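Local coordinates for ABC transporter periplasmic peptide-binding protein (Pseudoalteromonas, PDB 4QFK) that probably captures dipeptides or other short peptides in the periplasm and delivers them to an ABC transporter for import, at residues A[151-156]-A[166-171]. Sequence-based numbering, arbitrary orientation.
Sequences LIRKIV and ELFNAE
Arg153 and Lys154 together face Glu166 in a classic beta bulge near the open end of the antiparallel hairpin of strands 152-159 and 162-167, at one border of a four-stranded sheet. Both backbone amides converge on Glu166 O, Arg153 N at 2.7 Å and Lys154 N at 3.3 Å, while Glu166 N returns a bond to Lys154 O. Beyond the bulge, Phe168 N donates to Leu151 O (3.0 Å), tying the strand's exit to the end of helix 148-151. Ile152 CD1 presses tightly on Leu167 CD2, and both residues, like Leu151, touch Phe174 of helix 174-177. Leu151, its CG anti to the backbone N (chi1 178°), sends CD1 to Asn169 O (3.6 Å) and CD2 to Glu171 CB; an alanine here would probably open a gap beside Leu167 CB and Glu171 CB. Glu171 OE2 caps the backbone N of Ser173, before that helix. Among the charged groups, Arg153 lays its guanidinium face over Glu166 CB, but Arg153 NH1 stays 4.2 Å from Glu166 OE2, beyond a salt bridge; the other oxygen, OE1, bonds Ser90 OG. Farther back, Arg153 CG sits over one face of the Phe168 ring, offset toward the rim, in a CH-pi contact 3.4 Å from the centroid.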
loop_
_atom_site.group_PDB
_atom_site.type_symbol
_atom_site.label_atom_id
_atom_site.label_comp_id
_atom_site.label_asym_id
_atom_site.label_seq_id
_atom_site.Cartn_x
_atom_site.Cartn_y
_atom_site.Cartn_z
ATOM N N LEU A 151 4.418 3.285 -18.869
ATOM C CA LEU A 151 3.091 3.498 -19.428
ATOM C C LEU A 151 2.954 4.865 -20.086
ATOM O O LEU A 151 2.392 4.966 -21.177
ATOM C CB LEU A 151 2.013 3.313 -18.360
ATOM C CG LEU A 151 0.559 3.551 -18.763
ATOM C CD1 LEU A 151 0.119 2.538 -19.819
ATOM C CD2 LEU A 151 -0.354 3.497 -17.544
ATOM N N ILE A 152 3.449 5.917 -19.431
ATOM C CA ILE A 152 3.286 7.264 -19.961
ATOM C C ILE A 152 4.232 7.473 -21.120
ATOM O O ILE A 152 5.445 7.378 -20.962
ATOM C CB ILE A 152 3.564 8.381 -18.930
ATOM C CG1 ILE A 152 2.717 8.206 -17.670
ATOM C CG2 ILE A 152 3.307 9.763 -19.552
ATOM C CD1 ILE A 152 1.246 8.343 -17.930
ATOM N N ARG A 153 3.653 7.784 -22.275
ATOM C CA ARG A 153 4.390 8.062 -23.495
ATOM C C ARG A 153 4.834 9.522 -23.559
ATOM O O ARG A 153 5.963 9.835 -23.965
ATOM C CB ARG A 153 3.490 7.753 -24.691
ATOM C CG ARG A 153 4.231 7.454 -25.976
ATOM C CD ARG A 153 3.318 7.596 -27.190
ATOM N NE ARG A 153 3.459 8.907 -27.821
ATOM C CZ ARG A 153 2.456 9.596 -28.354
ATOM N NH1 ARG A 153 1.221 9.108 -28.323
ATOM N NH2 ARG A 153 2.691 10.775 -28.912
ATOM N N LYS A 154 3.935 10.415 -23.168
ATOM C CA LYS A 154 4.175 11.855 -23.252
ATOM C C LYS A 154 3.146 12.597 -22.418
ATOM O O LYS A 154 2.077 12.066 -22.125
ATOM C CB LYS A 154 4.028 12.326 -24.701
ATOM C CG LYS A 154 5.329 12.554 -25.449
ATOM C CD LYS A 154 6.026 13.845 -25.022
ATOM C CE LYS A 154 7.230 14.154 -25.923
ATOM N NZ LYS A 154 7.941 12.902 -26.337
ATOM N N ILE A 155 3.440 13.842 -22.065
ATOM C CA ILE A 155 2.418 14.673 -21.431
ATOM C C ILE A 155 2.348 16.006 -22.144
ATOM O O ILE A 155 3.334 16.731 -22.232
ATOM C CB ILE A 155 2.665 14.906 -19.924
ATOM C CG1 ILE A 155 3.121 13.614 -19.245
ATOM C CG2 ILE A 155 1.414 15.460 -19.285
ATOM C CD1 ILE A 155 3.448 13.774 -17.764
ATOM N N VAL A 156 1.169 16.325 -22.650
ATOM C CA VAL A 156 1.021 17.446 -23.553
ATOM C C VAL A 156 0.391 18.621 -22.836
ATOM O O VAL A 156 -0.608 18.472 -22.134
ATOM C CB VAL A 156 0.162 17.040 -24.783
ATOM C CG1 VAL A 156 -0.244 18.264 -25.604
ATOM C CG2 VAL A 156 0.917 16.040 -25.635
ATOM N N GLU A 166 -0.578 11.034 -22.549
ATOM C CA GLU A 166 -0.686 10.029 -23.589
ATOM C C GLU A 166 -0.014 8.745 -23.108
ATOM O O GLU A 166 1.136 8.759 -22.655
ATOM C CB GLU A 166 -0.067 10.531 -24.899
ATOM C CG GLU A 166 -0.521 11.949 -25.308
ATOM C CD GLU A 166 -1.500 11.995 -26.488
ATOM O OE1 GLU A 166 -2.651 11.522 -26.352
ATOM O OE2 GLU A 166 -1.126 12.542 -27.549
ATOM N N LEU A 167 -0.751 7.642 -23.179
ATOM C CA LEU A 167 -0.271 6.338 -22.721
ATOM C C LEU A 167 -0.043 5.368 -23.884
ATOM O O LEU A 167 -0.825 5.342 -24.846
ATOM C CB LEU A 167 -1.301 5.725 -21.778
ATOM C CG LEU A 167 -2.163 6.691 -20.970
ATOM C CD1 LEU A 167 -3.216 5.932 -20.160
ATOM C CD2 LEU A 167 -1.286 7.537 -20.070
ATOM N N PHE A 168 1.009 4.562 -23.796
ATOM C CA PHE A 168 1.279 3.564 -24.835
ATOM C C PHE A 168 0.116 2.580 -25.024
ATOM O O PHE A 168 -0.033 1.981 -26.094
ATOM C CB PHE A 168 2.569 2.788 -24.547
ATOM C CG PHE A 168 3.824 3.607 -24.681
ATOM C CD1 PHE A 168 4.421 3.794 -25.911
ATOM C CD2 PHE A 168 4.414 4.179 -23.573
ATOM C CE1 PHE A 168 5.582 4.545 -26.037
ATOM C CE2 PHE A 168 5.578 4.927 -23.700
ATOM C CZ PHE A 168 6.154 5.107 -24.938
ATOM N N ASN A 169 -0.690 2.387 -23.983
ATOM C CA ASN A 169 -1.876 1.549 -24.102
ATOM C C ASN A 169 -2.905 1.947 -23.078
ATOM O O ASN A 169 -2.604 2.694 -22.158
ATOM C CB ASN A 169 -1.543 0.061 -23.960
ATOM C CG ASN A 169 -0.691 -0.237 -22.736
ATOM O OD1 ASN A 169 0.543 -0.209 -22.798
ATOM N ND2 ASN A 169 -1.348 -0.551 -21.617
ATOM N N ALA A 170 -4.125 1.463 -23.254
ATOM C CA ALA A 170 -5.160 1.675 -22.256
ATOM C C ALA A 170 -4.761 0.900 -21.019
ATOM O O ALA A 170 -4.142 -0.154 -21.115
ATOM C CB ALA A 170 -6.507 1.192 -22.773
ATOM N N GLU A 171 -5.107 1.427 -19.855
ATOM C CA GLU A 171 -4.746 0.787 -18.598
ATOM C C GLU A 171 -5.672 1.237 -17.471
ATOM O O GLU A 171 -5.634 2.398 -17.029
ATOM C CB GLU A 171 -3.279 1.063 -18.272
ATOM C CG GLU A 171 -2.804 0.430 -16.980
ATOM C CD GLU A 171 -3.372 -0.960 -16.752
ATOM O OE1 GLU A 171 -2.888 -1.924 -17.386
ATOM O OE2 GLU A 171 -4.295 -1.088 -15.916
#